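Local coordinates for protein ubiquitin-activating enzyme E1-like (Saccharomyces cerevisiae, PDB 3ONH) that forms the ubiquitin-fold domain of Uba2, the subunit that with Aos1 makes up the SMT3 (SUMO) E1 enzyme, and engages the E2 enzyme Ubc9, at residues V9-S14 with F92-D97; I73-D78 with A88-L93. One frame throughout, in Å; residues are numbered along the deposited sequence.

Contact 1: V9-S14 with F92-D97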
loop_
_atom_site.group_PDB
_atom_site.type_symbol
_atom_site.label_atom_id
_atom_site.label_comp_id
_atom_site.label_asym_id
_atom_site.label_seq_id
_atom_site.Cartn_x
_atom_site.Cartn_y
_atom_site.Cartn_z
ATOM N N VAL A 9 -9.084 -2.727 -4.746
ATOM C CA VAL A 9 -9.363 -1.319 -4.524
ATOM C C VAL A 9 -9.379 -1.014 -3.032
ATOM O O VAL A 9 -10.040 -1.702 -2.255
ATOM C CB VAL A 9 -10.726 -0.908 -5.129
ATOM C CG1 VAL A 9 -11.101 0.509 -4.706
ATOM C CG2 VAL A 9 -10.698 -1.020 -6.636
ATOM N N ILE A 10 -8.637 0.014 -2.638
ATOM C CA ILE A 10 -8.739 0.558 -1.291
ATOM C C ILE A 10 -9.774 1.670 -1.285
ATOM O O ILE A 10 -9.670 2.621 -2.055
ATOM C CB ILE A 10 -7.390 1.121 -0.809
ATOM C CG1 ILE A 10 -6.358 0.004 -0.691
ATOM C CG2 ILE A 10 -7.550 1.812 0.521
ATOM C CD1 ILE A 10 -4.971 0.489 -0.311
ATOM N N LYS A 11 -10.778 1.545 -0.420
ATOM C CA LYS A 11 -11.782 2.592 -0.246
ATOM C C LYS A 11 -11.375 3.546 0.875
ATOM O O LYS A 11 -11.386 3.180 2.054
ATOM C CB LYS A 11 -13.153 1.984 0.057
ATOM C CG LYS A 11 -13.672 1.034 -1.016
ATOM C CD LYS A 11 -14.866 0.236 -0.496
ATOM C CE LYS A 11 -15.363 -0.775 -1.520
ATOM N NZ LYS A 11 -15.782 -0.108 -2.784
ATOM N N LEU A 12 -11.020 4.770 0.493
ATOM C CA LEU A 12 -10.530 5.787 1.419
ATOM C C LEU A 12 -11.454 6.983 1.433
ATOM O O LEU A 12 -11.911 7.425 0.384
ATOM C CB LEU A 12 -9.145 6.274 0.982
ATOM C CG LEU A 12 -7.903 5.607 1.558
ATOM C CD1 LEU A 12 -6.724 5.856 0.644
ATOM C CD2 LEU A 12 -7.620 6.134 2.950
ATOM N N SER A 13 -11.722 7.514 2.620
ATOM C CA SER A 13 -12.368 8.807 2.732
ATOM C C SER A 13 -11.307 9.893 2.554
ATOM O O SER A 13 -10.119 9.653 2.755
ATOM C CB SER A 13 -13.086 8.948 4.077
ATOM O OG SER A 13 -12.190 8.829 5.167
ATOM N N SER A 14 -11.737 11.084 2.161
ATOM C CA SER A 14 -10.818 12.182 1.897
ATOM C C SER A 14 -9.984 12.539 3.118
ATOM O O SER A 14 -8.782 12.759 3.019
ATOM C CB SER A 14 -11.597 13.409 1.433
ATOM O OG SER A 14 -12.532 13.056 0.430
ATOM N N PHE A 92 -5.458 0.045 -5.946
ATOM C CA PHE A 92 -6.011 1.275 -6.478
ATOM C C PHE A 92 -6.613 2.084 -5.333
ATOM O O PHE A 92 -7.427 1.566 -4.578
ATOM C CB PHE A 92 -7.102 0.932 -7.500
ATOM C CG PHE A 92 -7.682 2.126 -8.206
ATOM C CD1 PHE A 92 -7.232 2.484 -9.467
ATOM C CD2 PHE A 92 -8.687 2.882 -7.622
ATOM C CE1 PHE A 92 -7.762 3.579 -10.125
ATOM C CE2 PHE A 92 -9.218 3.985 -8.276
ATOM C CZ PHE A 92 -8.753 4.327 -9.531
ATOM N N LEU A 93 -6.212 3.345 -5.205
ATOM C CA LEU A 93 -6.757 4.218 -4.174
ATOM C C LEU A 93 -8.030 4.902 -4.651
ATOM O O LEU A 93 -7.996 5.788 -5.510
ATOM C CB LEU A 93 -5.741 5.283 -3.742
ATOM C CG LEU A 93 -4.367 4.806 -3.280
ATOM C CD1 LEU A 93 -3.573 5.959 -2.681
ATOM C CD2 LEU A 93 -4.528 3.694 -2.261
ATOM N N ASP A 94 -9.149 4.483 -4.077
ATOM C CA ASP A 94 -10.465 5.046 -4.392
ATOM C C ASP A 94 -10.909 6.035 -3.315
ATOM O O ASP A 94 -11.551 5.660 -2.333
ATOM C CB ASP A 94 -11.486 3.913 -4.544
ATOM C CG ASP A 94 -12.909 4.414 -4.711
ATOM O OD1 ASP A 94 -13.104 5.626 -4.935
ATOM O OD2 ASP A 94 -13.840 3.583 -4.625
ATOM N N VAL A 95 -10.553 7.301 -3.503
ATOM C CA VAL A 95 -10.920 8.348 -2.564
ATOM C C VAL A 95 -12.311 8.880 -2.914
ATOM O O VAL A 95 -12.498 9.567 -3.918
ATOM C CB VAL A 95 -9.871 9.463 -2.561
ATOM C CG1 VAL A 95 -10.340 10.643 -1.728
ATOM C CG2 VAL A 95 -8.552 8.918 -2.040
ATOM N N ASP A 96 -13.286 8.544 -2.079
ATOM C CA ASP A 96 -14.687 8.750 -2.420
ATOM C C ASP A 96 -15.427 9.677 -1.456
ATOM O O ASP A 96 -15.284 9.572 -0.238
ATOM C CB ASP A 96 -15.390 7.392 -2.489
ATOM C CG ASP A 96 -16.864 7.512 -2.795
ATOM O OD1 ASP A 96 -17.277 8.538 -3.372
ATOM O OD2 ASP A 96 -17.607 6.567 -2.462
ATOM N N ASP A 97 -16.215 10.584 -2.022
ATOM C CA ASP A 97 -17.138 11.402 -1.250
ATOM C C ASP A 97 -18.566 11.055 -1.660
ATOM O O ASP A 97 -18.909 11.086 -2.841
ATOM C CB ASP A 97 -16.864 12.888 -1.476
HETATM O O HOH W 1 -16.589 2.451 -4.172
#
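Ile10 and Leu93 lie side by side on the buried side of the sheet, pointing the same way, with Ile10 CD1 against Leu93 CD2 at 3.8 Å. Leu12 continues this row: its CB rests 4.1 Å from Val95 CG2. The other branch, Val95 CG1, anti to its own nitrogen (chi1 172°), meets Ser14 OG at 3.9 Å. Between the side chains the backbones pair in parallel: Ile10 N bonds Phe92 O, Asp94 N bonds Ile10 O, Leu12 N bonds Asp94 O and Asp96 N bonds Leu12 O. Such parallel pairing of the first strand with the last long one is the central strand pairing of the beta-grasp (ubiquitin-like) fold, to which this ubiquitin-fold domain belongs. On the other face Val9 CG1 presses on Asp94 CB, 3.4 Å away, and Val9 CG2 sits beside Phe92 CB. Farther out, Lys11 NZ stands 4.6 Å from Asp94 OD2, too far for a salt bridge; one water spans them, donating to Asp94 OD2 at 3.0 Å and weakly accepting from Lys11 NZ. At the N-cap of helix 14-19, Ser13 OG is hydrogen-bonded to Asp15 OD1 and to the backbone N of Thr103.

Contact 2: I73-D78 with A88-L93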
loop_
_atom_site.group_PDB
_atom_site.type_symbol
_atom_site.label_atom_id
_atom_site.label_comp_id
_atom_site.label_asym_id
_atom_site.label_seq_id
_atom_site.Cartn_x
_atom_site.Cartn_y
_atom_site.Cartn_z
ATOM N N ILE A 73 -2.150 4.270 -8.016
ATOM C CA ILE A 73 -2.000 2.836 -7.897
ATOM C C ILE A 73 -0.704 2.543 -7.151
ATOM O O ILE A 73 0.368 3.016 -7.532
ATOM C CB ILE A 73 -2.008 2.170 -9.275
ATOM C CG1 ILE A 73 -3.422 2.206 -9.852
ATOM C CG2 ILE A 73 -1.509 0.740 -9.178
ATOM C CD1 ILE A 73 -3.617 1.342 -11.072
ATOM N N ILE A 74 -0.812 1.781 -6.070
ATOM C CA ILE A 74 0.348 1.433 -5.267
ATOM C C ILE A 74 0.721 -0.017 -5.501
ATOM O O ILE A 74 -0.147 -0.880 -5.548
ATOM C CB ILE A 74 0.067 1.644 -3.771
ATOM C CG1 ILE A 74 -0.212 3.116 -3.502
ATOM C CG2 ILE A 74 1.241 1.181 -2.943
ATOM C CD1 ILE A 74 0.772 4.027 -4.159
ATOM N N LEU A 75 2.014 -0.281 -5.670
ATOM C CA LEU A 75 2.505 -1.644 -5.803
ATOM C C LEU A 75 3.275 -2.038 -4.548
ATOM O O LEU A 75 4.274 -1.417 -4.204
ATOM C CB LEU A 75 3.400 -1.789 -7.032
ATOM C CG LEU A 75 3.991 -3.179 -7.234
ATOM C CD1 LEU A 75 2.921 -4.156 -7.695
ATOM C CD2 LEU A 75 5.120 -3.125 -8.233
ATOM N N PHE A 76 2.811 -3.080 -3.875
ATOM C CA PHE A 76 3.354 -3.461 -2.584
ATOM C C PHE A 76 4.004 -4.825 -2.717
ATOM O O PHE A 76 3.317 -5.809 -2.990
ATOM C CB PHE A 76 2.220 -3.519 -1.567
ATOM C CG PHE A 76 2.673 -3.468 -0.143
ATOM C CD1 PHE A 76 2.686 -2.269 0.550
ATOM C CD2 PHE A 76 3.070 -4.619 0.510
ATOM C CE1 PHE A 76 3.095 -2.215 1.871
ATOM C CE2 PHE A 76 3.479 -4.572 1.828
ATOM C CZ PHE A 76 3.496 -3.369 2.510
ATOM N N SER A 77 5.321 -4.880 -2.532
ATOM C CA SER A 77 6.095 -6.076 -2.821
ATOM C C SER A 77 6.858 -6.662 -1.632
ATOM O O SER A 77 7.184 -5.964 -0.672
ATOM C CB SER A 77 7.095 -5.792 -3.944
ATOM O OG SER A 77 6.442 -5.377 -5.124
ATOM N N ASP A 78 7.155 -7.955 -1.743
ATOM C CA ASP A 78 7.948 -8.710 -0.770
ATOM C C ASP A 78 9.434 -8.617 -1.123
ATOM O O ASP A 78 9.850 -9.008 -2.215
ATOM C CB ASP A 78 7.461 -10.175 -0.765
ATOM C CG ASP A 78 8.410 -11.139 -0.045
ATOM O OD1 ASP A 78 9.632 -10.885 0.018
ATOM O OD2 ASP A 78 7.924 -12.185 0.440
ATOM N N ALA A 88 3.018 -10.014 -5.139
ATOM C CA ALA A 88 2.849 -8.566 -5.067
ATOM C C ALA A 88 1.397 -8.196 -5.304
ATOM O O ALA A 88 0.656 -8.948 -5.924
ATOM C CB ALA A 88 3.752 -7.868 -6.084
ATOM N N ILE A 89 0.988 -7.035 -4.807
ATOM C CA ILE A 89 -0.376 -6.594 -5.003
ATOM C C ILE A 89 -0.398 -5.145 -5.474
ATOM O O ILE A 89 0.369 -4.319 -4.995
ATOM C CB ILE A 89 -1.191 -6.768 -3.716
ATOM C CG1 ILE A 89 -2.654 -6.389 -3.948
ATOM C CG2 ILE A 89 -0.598 -5.936 -2.589
ATOM C CD1 ILE A 89 -3.551 -6.638 -2.753
ATOM N N GLU A 90 -1.261 -4.857 -6.443
ATOM C CA GLU A 90 -1.465 -3.499 -6.915
ATOM C C GLU A 90 -2.770 -3.002 -6.351
ATOM O O GLU A 90 -3.830 -3.543 -6.659
ATOM C CB GLU A 90 -1.520 -3.440 -8.440
ATOM C CG GLU A 90 -0.159 -3.434 -9.117
ATOM C CD GLU A 90 -0.200 -2.816 -10.511
ATOM O OE1 GLU A 90 -1.168 -2.085 -10.806
ATOM O OE2 GLU A 90 0.731 -3.055 -11.310
ATOM N N LEU A 91 -2.687 -1.976 -5.517
ATOM C CA LEU A 91 -3.865 -1.415 -4.875
ATOM C C LEU A 91 -4.232 -0.046 -5.444
ATOM O O LEU A 91 -3.434 0.894 -5.419
ATOM C CB LEU A 91 -3.662 -1.332 -3.358
ATOM C CG LEU A 91 -3.527 -2.673 -2.634
ATOM C CD1 LEU A 91 -2.944 -2.489 -1.265
ATOM C CD2 LEU A 91 -4.869 -3.358 -2.551
ATOM N N PHE A 92 -5.458 0.045 -5.946
ATOM C CA PHE A 92 -6.011 1.275 -6.478
ATOM C C PHE A 92 -6.613 2.084 -5.333
ATOM O O PHE A 92 -7.427 1.566 -4.578
ATOM C CB PHE A 92 -7.102 0.932 -7.500
ATOM C CG PHE A 92 -7.682 2.126 -8.206
ATOM C CD1 PHE A 92 -7.232 2.484 -9.467
ATOM C CD2 PHE A 92 -8.687 2.882 -7.622
ATOM C CE1 PHE A 92 -7.762 3.579 -10.125
ATOM C CE2 PHE A 92 -9.218 3.985 -8.276
ATOM C CZ PHE A 92 -8.753 4.327 -9.531
ATOM N N LEU A 93 -6.212 3.345 -5.205
ATOM C CA LEU A 93 -6.757 4.218 -4.174
ATOM C C LEU A 93 -8.030 4.902 -4.651
ATOM O O LEU A 93 -7.996 5.788 -5.510
ATOM C CB LEU A 93 -5.741 5.283 -3.742
ATOM C CG LEU A 93 -4.367 4.806 -3.280
ATOM C CD1 LEU A 93 -3.573 5.959 -2.681
ATOM C CD2 LEU A 93 -4.528 3.694 -2.261
#
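Ile73 spreads its two branches over different partners: with chi1 at -72°, CG1 lies beside its own nitrogen and reaches the Phe92 ring, while CG2, anti to that nitrogen, reaches the Glu90 carboxylate. CG1 comes obliquely to Phe92 CD1 at 3.8 Å, and CG2 lies 3.3 Å from Glu90 OE1, an oxygen whose polar partner is Arg7 on the adjoining strand 6-12, through a salt bridge. Replacing Ile73 by an alanine would probably leave the Phe92 ring freer to turn and take the apolar cover from one side of the Glu90 carboxylate. Leu75, on the same face, extends away from its nitrogen (chi1 179°) and lays CD1 across the aliphatic stem of Glu90, 3.5 Å from Glu90 CG; the same methyl also approaches Ala88 CB. On the opposite, buried face, Phe76 CB meets Ile89 CG2 at 3.9 Å, and the Phe76 ring leads away to Tyr35, Ile29 and strand 39-43. Ile74 and Leu91 form a hydrogen-bonded pair, with a bond of 2.8 Å from Ile74 N to Leu91 O, and Leu91 N returns a bond to Ile74 O. Phe76 and Ile89 repeat the pattern, more loosely from Ile89 N to Phe76 O at 3.2 Å. Leu91 packs on Ile29 and Tyr33 of helix 22-33. Strands 73-78 and 84-95 thus build an antiparallel beta hairpin whose inner face covers that helix, as in the beta-grasp fold of ubiquitin-like domains.

Strand 84-95 serves both contacts, pairing in parallel with strand 6-12 in contact 1 and antiparallel with strand 73-78 in contact 2, so it lies between strands 6-12 and 73-78 in the sheet. Their centres are 14 Å apart, contact 2 near the middle of the domain (about 5 Å from the chain centre) and contact 1 farther out (about 12 Å). Phe92 and Leu93 belong to both, one on each face of the sheet. On the buried side the contacts touch directly, Ile10 CD1 lying 3.7 Å from Leu91 CD1, which joins their apolar rows. Contact 1 uses the 92-95 part of the shared strand, contact 2 its 89-93 part.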